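Local coordinates for protein LbaCas13a H328A (C2c2) (Lachnospiraceae bacterium NK4A179, PDB 5WLH) that binds CRISPR guide RNA and, as a Cas13a (C2c2) enzyme, probably cleaves RNA under the direction of that guide, at residues 1125-1129 with 1273-1277; 1258-1263 with 1366-1370; 1266-1271 with 1325-1329. All blocks are in the same frame, centred on the assembly; numbering follows the deposited sequence. Where two conformers were deposited one is given.

Contact 1. Residues 1125-1129 with 1273-1277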
loop_
_atom_site.group_PDB
_atom_site.type_symbol
_atom_site.label_atom_id
_atom_site.label_comp_id
_atom_site.label_asym_id
_atom_site.label_seq_id
_atom_site.Cartn_x
_atom_site.Cartn_y
_atom_site.Cartn_z
ATOM N N TRP A 1125 1.949 -9.204 0.027
ATOM C CA TRP A 1125 0.629 -9.820 0.128
ATOM C C TRP A 1125 0.691 -11.167 0.839
ATOM O O TRP A 1125 -0.231 -11.528 1.578
ATOM C CB TRP A 1125 0.044 -10.001 -1.268
ATOM C CG TRP A 1125 -0.563 -8.749 -1.800
ATOM C CD1 TRP A 1125 -1.109 -7.716 -1.079
ATOM C CD2 TRP A 1125 -0.702 -8.399 -3.183
ATOM N NE1 TRP A 1125 -1.600 -6.742 -1.949
ATOM C CE2 TRP A 1125 -1.357 -7.147 -3.239
ATOM C CE3 TRP A 1125 -0.334 -9.028 -4.376
ATOM C CZ2 TRP A 1125 -1.650 -6.506 -4.452
ATOM C CZ3 TRP A 1125 -0.638 -8.413 -5.569
ATOM C CH2 TRP A 1125 -1.283 -7.152 -5.601
ATOM N N ILE A 1126 1.754 -11.942 0.604
ATOM C CA ILE A 1126 1.884 -13.208 1.333
ATOM C C ILE A 1126 1.813 -12.959 2.829
ATOM O O ILE A 1126 1.109 -13.660 3.567
ATOM C CB ILE A 1126 3.189 -13.931 0.965
ATOM C CG1 ILE A 1126 3.063 -14.556 -0.419
ATOM C CG2 ILE A 1126 3.522 -14.994 2.057
ATOM C CD1 ILE A 1126 4.387 -14.999 -1.016
ATOM N N TYR A 1127 2.568 -11.968 3.304
ATOM C CA TYR A 1127 2.631 -11.727 4.742
ATOM C C TYR A 1127 1.401 -11.002 5.248
ATOM O O TYR A 1127 1.061 -11.139 6.427
ATOM C CB TYR A 1127 3.947 -11.011 5.078
ATOM C CG TYR A 1127 5.044 -12.054 5.057
ATOM C CD1 TYR A 1127 5.274 -12.866 6.170
ATOM C CD2 TYR A 1127 5.771 -12.306 3.897
ATOM C CE1 TYR A 1127 6.233 -13.866 6.143
ATOM C CE2 TYR A 1127 6.749 -13.299 3.867
ATOM C CZ TYR A 1127 6.975 -14.075 4.983
ATOM O OH TYR A 1127 7.933 -15.068 4.944
ATOM N N LEU A 1128 0.691 -10.291 4.368
ATOM C CA LEU A 1128 -0.650 -9.834 4.706
ATOM C C LEU A 1128 -1.560 -11.025 4.970
ATOM O O LEU A 1128 -2.233 -11.091 6.000
ATOM C CB LEU A 1128 -1.216 -8.973 3.574
ATOM C CG LEU A 1128 -2.387 -8.050 3.914
ATOM C CD1 LEU A 1128 -1.925 -6.969 4.913
ATOM C CD2 LEU A 1128 -2.920 -7.396 2.616
ATOM N N ARG A 1129 -1.592 -11.979 4.033
ATOM C CA ARG A 1129 -2.464 -13.141 4.206
ATOM C C ARG A 1129 -2.056 -13.966 5.416
ATOM O O ARG A 1129 -2.916 -14.436 6.176
ATOM C CB ARG A 1129 -2.448 -14.005 2.948
ATOM C CG ARG A 1129 -3.530 -15.112 2.978
ATOM C CD ARG A 1129 -3.492 -15.952 1.707
ATOM N NE ARG A 1129 -4.688 -16.774 1.564
ATOM C CZ ARG A 1129 -4.873 -17.949 2.156
ATOM N NH1 ARG A 1129 -3.953 -18.447 2.968
ATOM N NH2 ARG A 1129 -6.005 -18.617 1.951
ATOM N N PHE A 1273 -6.201 -15.609 -3.800
ATOM C CA PHE A 1273 -5.348 -15.487 -2.626
ATOM C C PHE A 1273 -6.037 -14.701 -1.516
ATOM O O PHE A 1273 -5.782 -14.937 -0.329
ATOM C CB PHE A 1273 -4.025 -14.829 -3.025
ATOM C CG PHE A 1273 -2.901 -15.058 -2.059
ATOM C CD1 PHE A 1273 -2.349 -16.322 -1.889
ATOM C CD2 PHE A 1273 -2.378 -13.991 -1.328
ATOM C CE1 PHE A 1273 -1.307 -16.522 -1.007
ATOM C CE2 PHE A 1273 -1.321 -14.192 -0.445
ATOM C CZ PHE A 1273 -0.782 -15.450 -0.294
ATOM N N PHE A 1274 -6.933 -13.783 -1.876
ATOM C CA PHE A 1274 -7.602 -12.916 -0.920
ATOM C C PHE A 1274 -9.090 -13.225 -0.847
ATOM O O PHE A 1274 -9.934 -12.334 -0.765
ATOM C CB PHE A 1274 -7.345 -11.453 -1.280
ATOM C CG PHE A 1274 -5.976 -11.010 -0.910
ATOM C CD1 PHE A 1274 -5.589 -10.997 0.432
ATOM C CD2 PHE A 1274 -5.057 -10.642 -1.877
ATOM C CE1 PHE A 1274 -4.305 -10.598 0.798
ATOM C CE2 PHE A 1274 -3.767 -10.233 -1.518
ATOM C CZ PHE A 1274 -3.396 -10.208 -0.187
ATOM N N THR A 1275 -9.418 -14.519 -0.811
ATOM C CA THR A 1275 -10.789 -14.915 -0.549
ATOM C C THR A 1275 -11.279 -14.421 0.799
ATOM O O THR A 1275 -12.488 -14.287 1.004
ATOM C CB THR A 1275 -10.888 -16.445 -0.590
ATOM O OG1 THR A 1275 -9.916 -16.988 0.319
ATOM C CG2 THR A 1275 -10.583 -16.941 -1.989
ATOM N N TYR A 1276 -10.370 -14.131 1.731
ATOM C CA TYR A 1276 -10.808 -13.841 3.085
ATOM C C TYR A 1276 -11.220 -12.387 3.308
ATOM O O TYR A 1276 -11.843 -12.095 4.335
ATOM C CB TYR A 1276 -9.704 -14.229 4.044
ATOM C CG TYR A 1276 -8.503 -13.321 4.028
ATOM C CD1 TYR A 1276 -8.477 -12.181 4.824
ATOM C CD2 TYR A 1276 -7.380 -13.619 3.253
ATOM C CE1 TYR A 1276 -7.378 -11.338 4.846
ATOM C CE2 TYR A 1276 -6.248 -12.773 3.281
ATOM C CZ TYR A 1276 -6.274 -11.641 4.085
ATOM O OH TYR A 1276 -5.200 -10.782 4.174
ATOM N N ASP A 1277 -10.935 -11.474 2.374
ATOM C CA ASP A 1277 -11.289 -10.075 2.607
ATOM C C ASP A 1277 -11.338 -9.348 1.271
ATOM O O ASP A 1277 -10.296 -9.123 0.649
ATOM C CB ASP A 1277 -10.302 -9.396 3.560
ATOM C CG ASP A 1277 -10.780 -8.015 3.998
ATOM O OD1 ASP A 1277 -11.650 -7.425 3.304
ATOM O OD2 ASP A 1277 -10.310 -7.513 5.046
HETATM O O HOH W 1 -7.666 -18.162 -0.478
#
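The indole of Trp1125 takes the edge of the Phe1274 ring on one face. CE2 of Phe1274 sits 3.5 Å from CG of Trp1125, toward the rim of the five-membered ring. The planes stand at 81°, a T-shaped pair. CD2 of Phe1273 lies over one face of the Phe1274 ring, 4.0 Å above its plane, with Trp1125 CG and Tyr1276 CZ at its edge. CD of Arg1129 lies over the centre of the Phe1273 ring, 3.4 Å from the centroid, as a CH-pi contact. The carbonyl O of Trp1125 lies in that ring's plane, 3.5 Å from CE2. CG1 of Ile1126 reaches CZ of Phe1273 at 3.9 Å.

The guanidinium of Arg1129 also has a partner at its edge. NE donates to the carbonyl O of Phe1273 at 2.9 Å, almost in the guanidinium plane, but the bond is bent (140°). CG lies opposite the backbone N (chi1 -170°) and the chain is extended from there to NE. This shape carries the CD methylene across the phenyl face and NE to the carbonyl. The acceptor lies just before a type I beta turn from Phe1274 to Asp1277, which N-caps the next helix.

The long helix 1106-1145 is thus fastened to an interhelical turn. NH2 of Arg1129 forms a salt bridge with Glu1234, and a water links it to OG1 of Thr1275. The Tyr1276 ring lies beside the aliphatic part of Arg1129, with CE2 3.6 Å from CG. Its hydroxyl bonds to Asp1132, farther along helix 1106-1145.

Contact 2. Residues 1258-1263 with 1366-1370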
loop_
_atom_site.group_PDB
_atom_site.type_symbol
_atom_site.label_atom_id
_atom_site.label_comp_id
_atom_site.label_asym_id
_atom_site.label_seq_id
_atom_site.Cartn_x
_atom_site.Cartn_y
_atom_site.Cartn_z
ATOM N N PHE A 1258 9.902 -19.782 -15.186
ATOM C CA PHE A 1258 9.163 -18.946 -16.135
ATOM C C PHE A 1258 7.976 -19.690 -16.735
ATOM O O PHE A 1258 7.619 -19.488 -17.900
ATOM C CB PHE A 1258 10.084 -18.416 -17.244
ATOM C CG PHE A 1258 11.265 -17.640 -16.732
ATOM C CD1 PHE A 1258 11.137 -16.301 -16.389
ATOM C CD2 PHE A 1258 12.500 -18.251 -16.567
ATOM C CE1 PHE A 1258 12.224 -15.583 -15.902
ATOM C CE2 PHE A 1258 13.592 -17.536 -16.073
ATOM C CZ PHE A 1258 13.453 -16.199 -15.740
ATOM N N ASP A 1259 7.358 -20.571 -15.952
ATOM C CA ASP A 1259 6.185 -21.293 -16.422
ATOM C C ASP A 1259 4.936 -20.430 -16.376
ATOM O O ASP A 1259 3.931 -20.765 -17.015
ATOM C CB ASP A 1259 5.971 -22.547 -15.580
ATOM C CG ASP A 1259 6.040 -22.258 -14.100
ATOM O OD1 ASP A 1259 7.039 -21.652 -13.656
ATOM O OD2 ASP A 1259 5.084 -22.616 -13.390
ATOM N N ARG A 1260 4.970 -19.330 -15.633
ATOM C CA ARG A 1260 3.871 -18.382 -15.619
ATOM C C ARG A 1260 4.444 -16.976 -15.628
ATOM O O ARG A 1260 5.630 -16.762 -15.371
ATOM C CB ARG A 1260 2.953 -18.582 -14.409
ATOM C CG ARG A 1260 3.661 -18.565 -13.074
ATOM C CD ARG A 1260 2.753 -19.113 -11.982
ATOM N NE ARG A 1260 2.949 -20.543 -11.774
ATOM C CZ ARG A 1260 2.386 -21.241 -10.795
ATOM N NH1 ARG A 1260 1.581 -20.644 -9.929
ATOM N NH2 ARG A 1260 2.627 -22.539 -10.683
ATOM N N SER A 1261 3.581 -16.022 -15.933
ATOM C CA SER A 1261 3.964 -14.629 -16.055
ATOM C C SER A 1261 3.634 -13.888 -14.774
ATOM O O SER A 1261 2.890 -14.371 -13.926
ATOM C CB SER A 1261 3.222 -13.981 -17.213
ATOM O OG SER A 1261 1.840 -14.215 -17.038
ATOM N N PHE A 1262 4.202 -12.688 -14.651
ATOM C CA PHE A 1262 3.764 -11.780 -13.603
ATOM C C PHE A 1262 2.261 -11.544 -13.684
ATOM O O PHE A 1262 1.566 -11.573 -12.672
ATOM C CB PHE A 1262 4.551 -10.471 -13.695
ATOM C CG PHE A 1262 5.838 -10.506 -12.909
ATOM C CD1 PHE A 1262 5.810 -10.627 -11.523
ATOM C CD2 PHE A 1262 7.066 -10.450 -13.547
ATOM C CE1 PHE A 1262 6.985 -10.663 -10.778
ATOM C CE2 PHE A 1262 8.259 -10.489 -12.808
ATOM C CZ PHE A 1262 8.216 -10.591 -11.423
ATOM N N LEU A 1263 1.729 -11.312 -14.888
ATOM C CA LEU A 1263 0.285 -11.137 -15.004
ATOM C C LEU A 1263 -0.463 -12.372 -14.543
ATOM O O LEU A 1263 -1.534 -12.267 -13.940
ATOM C CB LEU A 1263 -0.107 -10.809 -16.443
ATOM C CG LEU A 1263 0.066 -9.340 -16.805
ATOM C CD1 LEU A 1263 -0.228 -9.198 -18.281
ATOM C CD2 LEU A 1263 -0.880 -8.446 -15.999
ATOM N N LEU A 1366 8.012 -8.129 -19.722
ATOM C CA LEU A 1366 8.084 -8.379 -18.290
ATOM C C LEU A 1366 6.757 -8.901 -17.761
ATOM O O LEU A 1366 6.718 -9.844 -16.959
ATOM C CB LEU A 1366 8.490 -7.078 -17.596
ATOM C CG LEU A 1366 8.443 -6.903 -16.089
ATOM C CD1 LEU A 1366 9.497 -5.867 -15.707
ATOM C CD2 LEU A 1366 7.065 -6.442 -15.680
ATOM N N LEU A 1367 5.653 -8.285 -18.179
ATOM C CA LEU A 1367 4.351 -8.672 -17.643
ATOM C C LEU A 1367 3.886 -10.009 -18.185
ATOM O O LEU A 1367 3.228 -10.779 -17.469
ATOM C CB LEU A 1367 3.315 -7.604 -17.964
ATOM C CG LEU A 1367 3.525 -6.295 -17.202
ATOM C CD1 LEU A 1367 2.648 -5.222 -17.827
ATOM C CD2 LEU A 1367 3.162 -6.518 -15.743
ATOM N N PHE A 1368 4.201 -10.299 -19.446
ATOM C CA PHE A 1368 3.563 -11.404 -20.155
ATOM C C PHE A 1368 4.421 -12.646 -20.264
ATOM O O PHE A 1368 3.869 -13.738 -20.407
ATOM C CB PHE A 1368 3.174 -10.988 -21.578
ATOM C CG PHE A 1368 1.852 -10.287 -21.663
ATOM C CD1 PHE A 1368 0.672 -11.015 -21.784
ATOM C CD2 PHE A 1368 1.783 -8.909 -21.603
ATOM C CE1 PHE A 1368 -0.550 -10.371 -21.863
ATOM C CE2 PHE A 1368 0.559 -8.258 -21.680
ATOM C CZ PHE A 1368 -0.601 -8.978 -21.809
ATOM N N TYR A 1369 5.743 -12.511 -20.254
ATOM C CA TYR A 1369 6.608 -13.669 -20.464
ATOM C C TYR A 1369 6.215 -14.814 -19.523
ATOM O O TYR A 1369 6.086 -14.594 -18.311
ATOM C CB TYR A 1369 8.075 -13.291 -20.245
ATOM C CG TYR A 1369 8.991 -14.372 -20.757
ATOM C CD1 TYR A 1369 9.284 -15.480 -19.977
ATOM C CD2 TYR A 1369 9.495 -14.321 -22.048
ATOM C CE1 TYR A 1369 10.083 -16.495 -20.459
ATOM C CE2 TYR A 1369 10.302 -15.332 -22.538
ATOM C CZ TYR A 1369 10.588 -16.414 -21.742
ATOM O OH TYR A 1369 11.396 -17.427 -22.218
ATOM N N PRO A 1370 6.090 -16.063 -20.021
ATOM C CA PRO A 1370 6.451 -16.619 -21.336
ATOM C C PRO A 1370 5.453 -16.379 -22.469
ATOM O O PRO A 1370 5.751 -16.760 -23.607
ATOM C CB PRO A 1370 6.552 -18.124 -21.047
ATOM C CG PRO A 1370 5.561 -18.361 -20.023
ATOM C CD PRO A 1370 5.566 -17.116 -19.135
HETATM O O HOH W 2 1.289 -14.073 -19.572
HETATM O O HOH W 3 6.424 -12.473 -16.767
#
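One water is gripped by three backbone groups. It accepts from N of Phe1262 and donates to the carbonyl O atoms of Leu1366 and Tyr1369, the latter at 2.6 Å. A second water accepts from OG of Ser1261 and donates to the carbonyl O of Phe1368. The direct bond is from N of Leu1263 to O of Leu1367, 3.0 Å long and nearly straight at 167°. It lies in the carbonyl plane. CA of Ser1261 also makes a short CA-H...O contact with O of Tyr1369.

The apolar groups lie around these polar atoms. CD1 of Leu1263 stands over the centre of the Phe1368 ring, 3.6 Å from the centroid, as a CH-pi contact. The ring also packs on Thr1329 and Ile1330 of strand 1321-1330. CG of Leu1263 meets CB of Leu1367 at 3.9 Å. At the other end, the Tyr1369 ring turns its edge to the face of Phe1258 in an offset edge-to-face pair with planes at 90°. CE1 of Tyr1369 comes 3.7 Å from CB of Phe1258, and the Tyr1369 hydroxyl bonds to Lys1055. Pro1370, after a cis peptide bond, sets CG 3.2 Å from the carbonyl O of Phe1258. An alanine in place of Phe1368 would remove the ring under CD1 of Leu1263 and would probably open a gap between that methyl and strand 1321-1330.

OG of Ser1261 lies between its backbone N and carbonyl carbon (chi1 53°), from where it caps N of Gly1264. The arrangement is a serine N-cap starting helix 1262-1273, set against the C-terminal end of helix 1357-1368, where the Leu1367 carbonyl takes the Leu1263 N-H and the Leu1366 and Phe1368 carbonyls take waters.

Contact 3. Residues 1266-1271 with 1325-1329. With nucleotides of chain B.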
loop_
_atom_site.group_PDB
_atom_site.type_symbol
_atom_site.label_atom_id
_atom_site.label_comp_id
_atom_site.label_asym_id
_atom_site.label_seq_id
_atom_site.Cartn_x
_atom_site.Cartn_y
_atom_site.Cartn_z
ATOM N N TYR A 1266 -0.257 -12.397 -10.635
ATOM C CA TYR A 1266 -1.189 -11.394 -10.136
ATOM C C TYR A 1266 -2.627 -11.830 -10.391
ATOM O O TYR A 1266 -3.511 -11.615 -9.552
ATOM C CB TYR A 1266 -0.895 -10.038 -10.787
ATOM C CG TYR A 1266 0.147 -9.251 -10.026
ATOM C CD1 TYR A 1266 1.491 -9.600 -10.088
ATOM C CD2 TYR A 1266 -0.230 -8.181 -9.208
ATOM C CE1 TYR A 1266 2.453 -8.886 -9.359
ATOM C CE2 TYR A 1266 0.713 -7.468 -8.483
ATOM C CZ TYR A 1266 2.038 -7.839 -8.545
ATOM O OH TYR A 1266 2.970 -7.140 -7.815
ATOM N N SER A 1267 -2.872 -12.484 -11.532
ATOM C CA SER A 1267 -4.217 -12.975 -11.816
ATOM C C SER A 1267 -4.645 -14.004 -10.784
ATOM O O SER A 1267 -5.800 -14.005 -10.345
ATOM C CB SER A 1267 -4.294 -13.615 -13.213
ATOM O OG SER A 1267 -4.110 -12.663 -14.227
ATOM N N GLU A 1268 -3.736 -14.902 -10.404
ATOM C CA GLU A 1268 -4.142 -15.939 -9.467
ATOM C C GLU A 1268 -4.294 -15.380 -8.059
ATOM O O GLU A 1268 -5.164 -15.836 -7.306
ATOM C CB GLU A 1268 -3.160 -17.110 -9.487
ATOM C CG GLU A 1268 -3.667 -18.241 -8.593
ATOM C CD GLU A 1268 -2.792 -19.470 -8.627
ATOM O OE1 GLU A 1268 -3.114 -20.419 -7.886
ATOM O OE2 GLU A 1268 -1.791 -19.481 -9.376
ATOM N N VAL A 1269 -3.477 -14.388 -7.695
ATOM C CA VAL A 1269 -3.692 -13.688 -6.432
ATOM C C VAL A 1269 -5.086 -13.073 -6.421
ATOM O O VAL A 1269 -5.875 -13.279 -5.495
ATOM C CB VAL A 1269 -2.589 -12.632 -6.215
ATOM C CG1 VAL A 1269 -2.962 -11.685 -5.052
ATOM C CG2 VAL A 1269 -1.248 -13.309 -5.949
ATOM N N PHE A 1270 -5.414 -12.322 -7.469
ATOM C CA PHE A 1270 -6.744 -11.735 -7.587
ATOM C C PHE A 1270 -7.831 -12.803 -7.503
ATOM O O PHE A 1270 -8.865 -12.601 -6.861
ATOM C CB PHE A 1270 -6.858 -10.976 -8.914
ATOM C CG PHE A 1270 -8.187 -10.322 -9.132
ATOM C CD1 PHE A 1270 -8.616 -9.301 -8.288
ATOM C CD2 PHE A 1270 -8.987 -10.682 -10.217
ATOM C CE1 PHE A 1270 -9.837 -8.681 -8.474
ATOM C CE2 PHE A 1270 -10.208 -10.073 -10.424
ATOM C CZ PHE A 1270 -10.631 -9.052 -9.569
ATOM N N ASP A 1271 -7.614 -13.935 -8.157
ATOM C CA ASP A 1271 -8.663 -14.940 -8.238
ATOM C C ASP A 1271 -8.918 -15.592 -6.889
ATOM O O ASP A 1271 -10.078 -15.792 -6.506
ATOM C CB ASP A 1271 -8.302 -16.003 -9.267
ATOM C CG ASP A 1271 -9.378 -17.068 -9.371
ATOM O OD1 ASP A 1271 -10.337 -16.874 -10.158
ATOM O OD2 ASP A 1271 -9.286 -18.066 -8.633
ATOM N N CYS A 1325 -10.365 -19.582 -14.206
ATOM C CA CYS A 1325 -9.701 -18.721 -13.235
ATOM C C CYS A 1325 -9.735 -17.304 -13.779
ATOM O O CYS A 1325 -9.690 -17.114 -14.995
ATOM C CB CYS A 1325 -8.240 -19.154 -13.022
ATOM S SG CYS A 1325 -7.267 -18.152 -11.830
ATOM N N ALA A 1326 -9.844 -16.308 -12.886
ATOM C CA ALA A 1326 -9.709 -14.927 -13.349
ATOM C C ALA A 1326 -8.392 -14.773 -14.088
ATOM O O ALA A 1326 -7.360 -15.295 -13.664
ATOM C CB ALA A 1326 -9.750 -13.941 -12.178
ATOM N N ARG A 1327 -8.416 -14.038 -15.198
ATOM C CA ARG A 1327 -7.191 -13.739 -15.926
ATOM C C ARG A 1327 -7.166 -12.241 -16.174
ATOM O O ARG A 1327 -8.044 -11.706 -16.861
ATOM C CB ARG A 1327 -7.103 -14.513 -17.244
ATOM C CG ARG A 1327 -5.805 -14.249 -17.994
ATOM C CD ARG A 1327 -5.476 -15.392 -18.952
ATOM N NE ARG A 1327 -5.917 -15.066 -20.298
ATOM C CZ ARG A 1327 -5.241 -14.271 -21.120
ATOM N NH1 ARG A 1327 -5.721 -14.011 -22.324
ATOM N NH2 ARG A 1327 -4.085 -13.741 -20.735
ATOM N N ILE A 1328 -6.195 -11.566 -15.575
ATOM C CA ILE A 1328 -5.958 -10.152 -15.838
ATOM C C ILE A 1328 -5.035 -10.070 -17.038
ATOM O O ILE A 1328 -3.934 -10.631 -17.033
ATOM C CB ILE A 1328 -5.333 -9.452 -14.622
ATOM C CG1 ILE A 1328 -6.234 -9.608 -13.382
ATOM C CG2 ILE A 1328 -5.043 -8.009 -14.948
ATOM C CD1 ILE A 1328 -5.532 -9.217 -12.057
ATOM N N THR A 1329 -5.484 -9.392 -18.077
ATOM C CA THR A 1329 -4.589 -9.213 -19.196
ATOM C C THR A 1329 -4.676 -7.749 -19.566
ATOM O O THR A 1329 -5.333 -6.971 -18.859
ATOM C CB THR A 1329 -4.963 -10.140 -20.355
ATOM O OG1 THR A 1329 -3.900 -10.142 -21.314
ATOM C CG2 THR A 1329 -6.270 -9.701 -21.000
ATOM P P A B 3 -18.113 -20.449 -7.439
ATOM O OP1 A B 3 -18.485 -19.028 -7.207
ATOM O OP2 A B 3 -19.101 -21.407 -7.999
ATOM O "O5'" A B 3 -16.859 -20.555 -8.402
ATOM C "C5'" A B 3 -16.589 -19.542 -9.323
ATOM C "C4'" A B 3 -15.130 -19.202 -9.312
ATOM O "O4'" A B 3 -14.474 -19.975 -10.349
ATOM C "C3'" A B 3 -14.860 -17.750 -9.665
ATOM O "O3'" A B 3 -14.854 -16.921 -8.516
ATOM C "C2'" A B 3 -13.546 -17.810 -10.414
ATOM O "O2'" A B 3 -12.473 -17.967 -9.499
ATOM C "C1'" A B 3 -13.711 -19.130 -11.166
ATOM N N9 A B 3 -14.459 -18.982 -12.426
ATOM C C8 A B 3 -15.669 -19.578 -12.743
ATOM N N7 A B 3 -16.096 -19.292 -13.952
ATOM C C5 A B 3 -15.104 -18.454 -14.458
ATOM C C6 A B 3 -14.945 -17.819 -15.702
ATOM N N6 A B 3 -15.849 -17.916 -16.680
ATOM N N1 A B 3 -13.837 -17.065 -15.905
ATOM C C2 A B 3 -12.945 -16.973 -14.909
ATOM N N3 A B 3 -12.987 -17.531 -13.699
ATOM C C4 A B 3 -14.094 -18.263 -13.536
ATOM P P A B 4 -15.708 -15.567 -8.508
ATOM O OP1 A B 4 -15.531 -14.965 -7.151
ATOM O OP2 A B 4 -17.068 -15.818 -9.051
ATOM O "O5'" A B 4 -14.964 -14.648 -9.566
ATOM C "C5'" A B 4 -13.608 -14.279 -9.378
ATOM C "C4'" A B 4 -13.082 -13.605 -10.610
ATOM O "O4'" A B 4 -13.116 -14.532 -11.722
ATOM C "C3'" A B 4 -13.899 -12.425 -11.095
ATOM O "O3'" A B 4 -13.598 -11.239 -10.389
ATOM C "C2'" A B 4 -13.541 -12.363 -12.572
ATOM O "O2'" A B 4 -12.244 -11.808 -12.748
ATOM C "C1'" A B 4 -13.456 -13.847 -12.908
ATOM N N9 A B 4 -14.742 -14.387 -13.385
ATOM C C8 A B 4 -15.676 -15.139 -12.715
ATOM N N7 A B 4 -16.702 -15.481 -13.465
ATOM C C5 A B 4 -16.407 -14.929 -14.706
ATOM C C6 A B 4 -17.081 -14.909 -15.949
ATOM N N6 A B 4 -18.253 -15.503 -16.179
ATOM N N1 A B 4 -16.481 -14.262 -16.971
ATOM C C2 A B 4 -15.306 -13.659 -16.770
ATOM N N3 A B 4 -14.584 -13.604 -15.651
ATOM C C4 A B 4 -15.202 -14.252 -14.661
#
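Two hydrogen bonds run from strand backbone to helix side chains, one to Ser1267 and one to Asp1271. N of Ile1328 donates to OG of Ser1267 at 2.7 Å. N of Ala1326 donates to OD1 of Asp1271 at 2.8 Å, with an N-H...O angle of 180°, though it meets the carboxylate from above its plane. The donors are on alternate residues, so both N-H groups leave the same edge of the strand, though not in parallel. Arg1327, between them, uses its backbone to pair with Val1304 in the antiparallel sheet. Strand 1321-1330 is outermost in that sheet within this chain, and helix 1262-1273 takes up N-H groups on its outer edge. OG of Ser1267 is also bonded to the carbonyl O of Leu1263, one turn back.

The apolar contacts lie beside these bonds. CB of Phe1270 meets CD1 of Ile1328 at 3.8 Å, and the two side chains cross at about a right angle. CD2 of Phe1270 lies 3.9 Å from CB of Ala1326.

A thiol also meets the carboxylate closely, with SG of Cys1325 3.4 Å from CG of Asp1271.

The RNA contacts come from the same residues. O2' of A3 of chain B donates to OD1 of Asp1271; the modelled 2.5 Å is unusually short and its exact value doubtful. CG of Asp1271 is opposite the backbone N (chi1 180°), which carries the carboxylate out to the strand and the ribose. O2' of A4 of chain B lies at the edge of the Phe1270 ring, 3.5 Å from CE2.

OD1 of Asp1271 therefore receives both a strand N-H and a ribose hydroxyl, while OD2 forms a salt bridge with Lys1308. The 2'-hydroxyl contact is consistent with recognition of RNA rather than DNA here.

How the contacts relate
Contacts 2 and 3 share helix 1262-1273, its start in contact 2 and its middle in contact 3; contact 1 uses the loop that follows. Contact 1 is wholly buried and rests on aromatic rings and an arginine. Contact 2 is also largely buried, but its Asp1259 and Pro1370 reach the surface, and waters bridge its two segments. Contact 3 is buried too, and is the one where side-chain acceptors take strand N-H groups and a carboxylate holds a ribose. Contacts 1 and 3 touch where Trp1125 meets Tyr1266 and Val1269. Contacts 2 and 3 touch through Phe1368 and Thr1329. Contacts 1 and 2 do not touch; their centres are 21 Å apart.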